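Local structure of Low temperature requirement C protein (Listeria monocytogenes, 1Y9I) at residues A[25-29]-A[48-53]; A[31-36]-A[151-155]. The protein binds calcium and magnesium ions at neighbouring sites and probably acts as a phosphatidylglycerophosphatase on membrane lipid. All blocks are in the same frame, centred on the assembly; numbering follows the deposited sequence.

Interaction 1. Residues A[25-29]-A[48-53]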
loop_
_atom_site.group_PDB
_atom_site.type_symbol
_atom_site.label_atom_id
_atom_site.label_comp_id
_atom_site.label_asym_id
_atom_site.label_seq_id
_atom_site.Cartn_x
_atom_site.Cartn_y
_atom_site.Cartn_z
ATOM N N ILE A 25 -14.913 -11.555 19.795
ATOM C CA ILE A 25 -15.205 -11.867 18.399
ATOM C C ILE A 25 -16.527 -11.244 17.953
ATOM O O ILE A 25 -16.610 -10.659 16.872
ATOM C CB ILE A 25 -15.280 -13.398 18.178
ATOM C CG1 ILE A 25 -13.938 -14.042 18.531
ATOM C CG2 ILE A 25 -15.669 -13.703 16.738
ATOM C CD1 ILE A 25 -12.755 -13.496 17.755
ATOM N N ASP A 26 -17.555 -11.374 18.788
ATOM C CA ASP A 26 -18.874 -10.827 18.478
ATOM C C ASP A 26 -18.883 -9.312 18.306
ATOM O O ASP A 26 -19.696 -8.774 17.553
ATOM C CB ASP A 26 -19.880 -11.232 19.562
ATOM C CG ASP A 26 -20.497 -12.594 19.303
ATOM O OD1 ASP A 26 -19.781 -13.490 18.812
ATOM O OD2 ASP A 26 -21.697 -12.771 19.600
ATOM N N ASP A 27 -17.988 -8.619 19.003
ATOM C CA ASP A 27 -17.923 -7.167 18.881
ATOM C C ASP A 27 -17.467 -6.813 17.466
ATOM O O ASP A 27 -17.965 -5.863 16.853
ATOM C CB ASP A 27 -16.950 -6.578 19.909
ATOM C CG ASP A 27 -17.343 -6.905 21.344
ATOM O OD1 ASP A 27 -18.541 -6.765 21.679
ATOM O OD2 ASP A 27 -16.452 -7.288 22.137
ATOM N N ILE A 28 -16.516 -7.584 16.948
ATOM C CA ILE A 28 -16.013 -7.342 15.605
ATOM C C ILE A 28 -17.059 -7.775 14.580
ATOM O O ILE A 28 -17.257 -7.107 13.565
ATOM C CB ILE A 28 -14.700 -8.109 15.339
ATOM C CG1 ILE A 28 -13.678 -7.804 16.441
ATOM C CG2 ILE A 28 -14.123 -7.680 13.992
ATOM C CD1 ILE A 28 -12.305 -8.405 16.190
ATOM N N ALA A 29 -17.728 -8.894 14.855
ATOM C CA ALA A 29 -18.761 -9.414 13.958
ATOM C C ALA A 29 -19.874 -8.390 13.758
ATOM O O ALA A 29 -20.413 -8.257 12.656
ATOM C CB ALA A 29 -19.339 -10.714 14.519
ATOM N N CYS A 48 -21.176 -13.436 9.777
ATOM C CA CYS A 48 -20.222 -12.351 9.981
ATOM C C CYS A 48 -19.148 -12.858 10.940
ATOM O O CYS A 48 -17.959 -12.615 10.750
ATOM C CB CYS A 48 -20.931 -11.125 10.567
ATOM S SG CYS A 48 -22.096 -10.316 9.423
ATOM N N ARG A 49 -19.585 -13.586 11.964
ATOM C CA ARG A 49 -18.685 -14.166 12.955
ATOM C C ARG A 49 -17.685 -15.119 12.293
ATOM O O ARG A 49 -16.483 -15.079 12.585
ATOM C CB ARG A 49 -19.507 -14.921 14.002
ATOM C CG ARG A 49 -18.700 -15.571 15.109
ATOM C CD ARG A 49 -19.622 -16.324 16.065
ATOM N NE ARG A 49 -20.631 -15.443 16.649
ATOM C CZ ARG A 49 -21.944 -15.626 16.541
ATOM N NH1 ARG A 49 -22.425 -16.664 15.867
ATOM N NH2 ARG A 49 -22.778 -14.766 17.107
ATOM N N GLN A 50 -18.184 -15.972 11.399
ATOM C CA GLN A 50 -17.339 -16.941 10.699
ATOM C C GLN A 50 -16.256 -16.263 9.862
ATOM O O GLN A 50 -15.130 -16.747 9.778
ATOM C CB GLN A 50 -18.187 -17.826 9.779
ATOM C CG GLN A 50 -19.148 -18.764 10.494
ATOM C CD GLN A 50 -19.945 -19.609 9.519
ATOM O OE1 GLN A 50 -19.374 -20.289 8.665
ATOM N NE2 GLN A 50 -21.267 -19.571 9.639
ATOM N N ASN A 51 -16.605 -15.154 9.224
ATOM C CA ASN A 51 -15.631 -14.446 8.406
ATOM C C ASN A 51 -14.574 -13.778 9.284
ATOM O O ASN A 51 -13.413 -13.677 8.888
ATOM C CB ASN A 51 -16.333 -13.422 7.507
ATOM C CG ASN A 51 -16.874 -14.050 6.224
ATOM O OD1 ASN A 51 -16.126 -14.299 5.276
ATOM N ND2 ASN A 51 -18.179 -14.322 6.198
ATOM N N VAL A 52 -14.972 -13.330 10.473
ATOM C CA VAL A 52 -14.017 -12.712 11.393
ATOM C C VAL A 52 -13.019 -13.790 11.810
ATOM O O VAL A 52 -11.809 -13.556 11.832
ATOM C CB VAL A 52 -14.719 -12.143 12.652
ATOM C CG1 VAL A 52 -13.678 -11.740 13.700
ATOM C CG2 VAL A 52 -15.569 -10.929 12.278
ATOM N N GLU A 53 -13.532 -14.978 12.123
ATOM C CA GLU A 53 -12.684 -16.096 12.524
ATOM C C GLU A 53 -11.658 -16.411 11.442
ATOM O O GLU A 53 -10.485 -16.646 11.742
ATOM C CB GLU A 53 -13.530 -17.344 12.812
ATOM C CG GLU A 53 -14.387 -17.258 14.073
ATOM C CD GLU A 53 -13.563 -17.280 15.354
ATOM O OE1 GLU A 53 -12.324 -17.420 15.265
ATOM O OE2 GLU A 53 -14.155 -17.161 16.449
#
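Asp-26 and Arg-49 join two helices of an all-helical bundle, 25-36 and 45-56, by a salt bridge at the border of an apolar seam. The segment axes approach to 8.7 Å with their N-to-C directions 112° apart, so the helices meet steeply, and the backbones come nearest at Ala-29 and Arg-49, CA to CA 4.9 Å, with the methyl of Ala-29 3.8 Å from CA of Arg-49.

Arg-49 illustrates how one long side chain can serve both the oily and the polar part of such an interface. Its CB faces the methyl of Ala-29. With CG anti to the backbone N (chi1 -180°), the chain runs out past Ile-25, whose CG2 lies 3.9 Å from Arg-49 CG, the two side chains crossing at about a right angle. CD then comes alongside the carboxylate of Asp-26, and the bend at chi3 swings the guanidinium round to present its edge. Arg-49 NE donates to Asp-26 OD1 over 3.0 Å, reaching it on the syn side but out of the carboxylate plane. Arg-49 NH2 adds a weak second bond to Asp-26 OD2, giving a lopsided two-point grip with the two planes 21° apart. At the tip, NH1 forms a salt bridge with Asp-46, so carboxylates from both helices hold the group's rotation.

Beneath the ion pair, Val-52 fills the crossing. Its CG2 rests on CA of Ala-29 at 3.9 Å and also meets CG2 of Ile-28, while CG1 lies against Ile-25 and Ile-28. Cys-48 closes one end of the seam with its CB against the carbonyl oxygen of Ala-29. At the other end Glu-53, whose OE1 is paired with Arg-15, places OE2 3.8 Å from CG1 of Ile-25.

Interaction 2. Residues A[31-36]-A[151-155]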
loop_
_atom_site.group_PDB
_atom_site.type_symbol
_atom_site.label_atom_id
_atom_site.label_comp_id
_atom_site.label_asym_id
_atom_site.label_seq_id
_atom_site.Cartn_x
_atom_site.Cartn_y
_atom_site.Cartn_z
ATOM N N LEU A 31 -19.560 -5.285 13.697
ATOM C CA LEU A 31 -19.033 -4.265 12.794
ATOM C C LEU A 31 -19.182 -4.740 11.357
ATOM O O LEU A 31 -19.506 -3.962 10.462
ATOM C CB LEU A 31 -17.545 -3.998 13.089
ATOM C CG LEU A 31 -17.162 -3.386 14.444
ATOM C CD1 LEU A 31 -15.633 -3.177 14.512
ATOM C CD2 LEU A 31 -17.875 -2.062 14.626
ATOM N N VAL A 32 -18.917 -6.021 11.133
ATOM C CA VAL A 32 -19.045 -6.583 9.796
ATOM C C VAL A 32 -20.514 -6.483 9.388
ATOM O O VAL A 32 -20.834 -6.166 8.244
ATOM C CB VAL A 32 -18.606 -8.059 9.769
ATOM C CG1 VAL A 32 -18.860 -8.653 8.387
ATOM C CG2 VAL A 32 -17.126 -8.169 10.135
ATOM N N LEU A 33 -21.408 -6.752 10.333
ATOM C CA LEU A 33 -22.844 -6.681 10.066
ATOM C C LEU A 33 -23.192 -5.241 9.677
ATOM O O LEU A 33 -23.922 -5.001 8.714
ATOM C CB LEU A 33 -23.633 -7.098 11.314
ATOM C CG LEU A 33 -25.159 -7.169 11.188
ATOM C CD1 LEU A 33 -25.542 -8.230 10.168
ATOM C CD2 LEU A 33 -25.767 -7.494 12.545
ATOM N N PHE A 34 -22.644 -4.289 10.428
ATOM C CA PHE A 34 -22.869 -2.863 10.188
ATOM C C PHE A 34 -22.418 -2.459 8.780
ATOM O O PHE A 34 -23.055 -1.639 8.117
ATOM C CB PHE A 34 -22.087 -2.049 11.223
ATOM C CG PHE A 34 -22.196 -0.564 11.038
ATOM C CD1 PHE A 34 -23.320 0.127 11.483
ATOM C CD2 PHE A 34 -21.176 0.143 10.418
ATOM C CE1 PHE A 34 -23.425 1.505 11.310
ATOM C CE2 PHE A 34 -21.270 1.521 10.239
ATOM C CZ PHE A 34 -22.398 2.202 10.688
ATOM N N LEU A 35 -21.309 -3.040 8.335
ATOM C CA LEU A 35 -20.757 -2.738 7.018
ATOM C C LEU A 35 -21.461 -3.386 5.829
ATOM O O LEU A 35 -21.516 -2.799 4.746
ATOM C CB LEU A 35 -19.294 -3.163 6.962
ATOM C CG LEU A 35 -18.292 -2.417 7.838
ATOM C CD1 LEU A 35 -16.925 -3.076 7.708
ATOM C CD2 LEU A 35 -18.224 -0.964 7.404
ATOM N N GLN A 36 -21.986 -4.594 6.020
ATOM C CA GLN A 36 -22.605 -5.323 4.918
ATOM C C GLN A 36 -24.120 -5.509 4.916
ATOM O O GLN A 36 -24.683 -5.893 3.893
ATOM C CB GLN A 36 -21.945 -6.701 4.802
ATOM C CG GLN A 36 -20.522 -6.666 4.270
ATOM C CD GLN A 36 -20.477 -6.512 2.763
ATOM O OE1 GLN A 36 -21.202 -5.702 2.192
ATOM N NE2 GLN A 36 -19.617 -7.289 2.111
ATOM N N ALA A 151 -12.579 -5.969 10.764
ATOM C CA ALA A 151 -13.974 -5.901 10.321
ATOM C C ALA A 151 -14.053 -5.707 8.805
ATOM O O ALA A 151 -14.827 -6.383 8.116
ATOM C CB ALA A 151 -14.692 -4.753 11.038
ATOM N N ALA A 152 -13.253 -4.780 8.291
ATOM C CA ALA A 152 -13.231 -4.493 6.863
ATOM C C ALA A 152 -12.729 -5.692 6.065
ATOM O O ALA A 152 -13.243 -5.988 4.987
ATOM C CB ALA A 152 -12.353 -3.272 6.586
ATOM N N ALA A 153 -11.712 -6.371 6.582
ATOM C CA ALA A 153 -11.175 -7.539 5.898
ATOM C C ALA A 153 -12.240 -8.632 5.873
ATOM O O ALA A 153 -12.437 -9.294 4.846
ATOM C CB ALA A 153 -9.915 -8.039 6.607
ATOM N N ALA A 154 -12.918 -8.817 7.005
ATOM C CA ALA A 154 -13.966 -9.821 7.127
ATOM C C ALA A 154 -15.119 -9.485 6.183
ATOM O O ALA A 154 -15.700 -10.379 5.569
ATOM C CB ALA A 154 -14.467 -9.894 8.579
ATOM N N ALA A 155 -15.453 -8.200 6.072
ATOM C CA ALA A 155 -16.529 -7.766 5.176
ATOM C C ALA A 155 -16.152 -8.055 3.724
ATOM O O ALA A 155 -17.009 -8.383 2.895
ATOM C CB ALA A 155 -16.797 -6.270 5.354
#
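Val-32 drives one methyl into the small-residue face of helix 143-160, in an alanine-lined packing of two helices within the bundle. The run 151-155 is alanine throughout, and with such short side chains the larger residues of 31-36 supply most of the bumps. The segment axes cross at -56° and are 8.7 Å apart at closest approach.

Val-32 CG2 settles between the methyl of Ala-154 and the carbonyl oxygen of Ala-151, 3.5 Å from each. This branch lies beside its own backbone N; CG1, anti to that nitrogen (chi1 175°), spreads instead over the backbone of Ala-155. One turn on, Leu-35 extends CD1 into the shallow dip between Ala-151 and Ala-155, reaching the CB of Ala-155 at 4.0 Å and passing close to CA of Ala-152. The methyl of Ala-151 makes the return bump: it presses on CB of Leu-31 at 3.6 Å, with Leu-31 CD1 beside it.

Gln-36 finishes the interface with a polar touch. Its CG lies 3.9 Å from CB of Ala-155, and the fold at chi2 turns the amide back, so that the buried NE2 donates to Ala-155 O at 2.9 Å, tilted 33° from the carbonyl plane.

Interactions 1 and 2 share helix 25-36: residues 25-29 pack on helix 45-56 and residues 31-36 on helix 143-160, with Ile-28 and Val-32 reaching both. Their centres are about 8 Å apart, and their segments alternate along the chain in the order 25-29, 31-36, 48-53, 151-155. They form one continuous packing zone: Val-52 CG2 touches Val-32 CG2 at 3.8 Å, and Asn-51 packs on Ala-154, so helices 45-56 and 143-160 also meet each other. A three-helix junction results, joining early and late parts of the family region. Helix 143-160 begins just where Asp-144 and Asp-145 bind magnesium, which links this packing to the metal-bearing part of the fold.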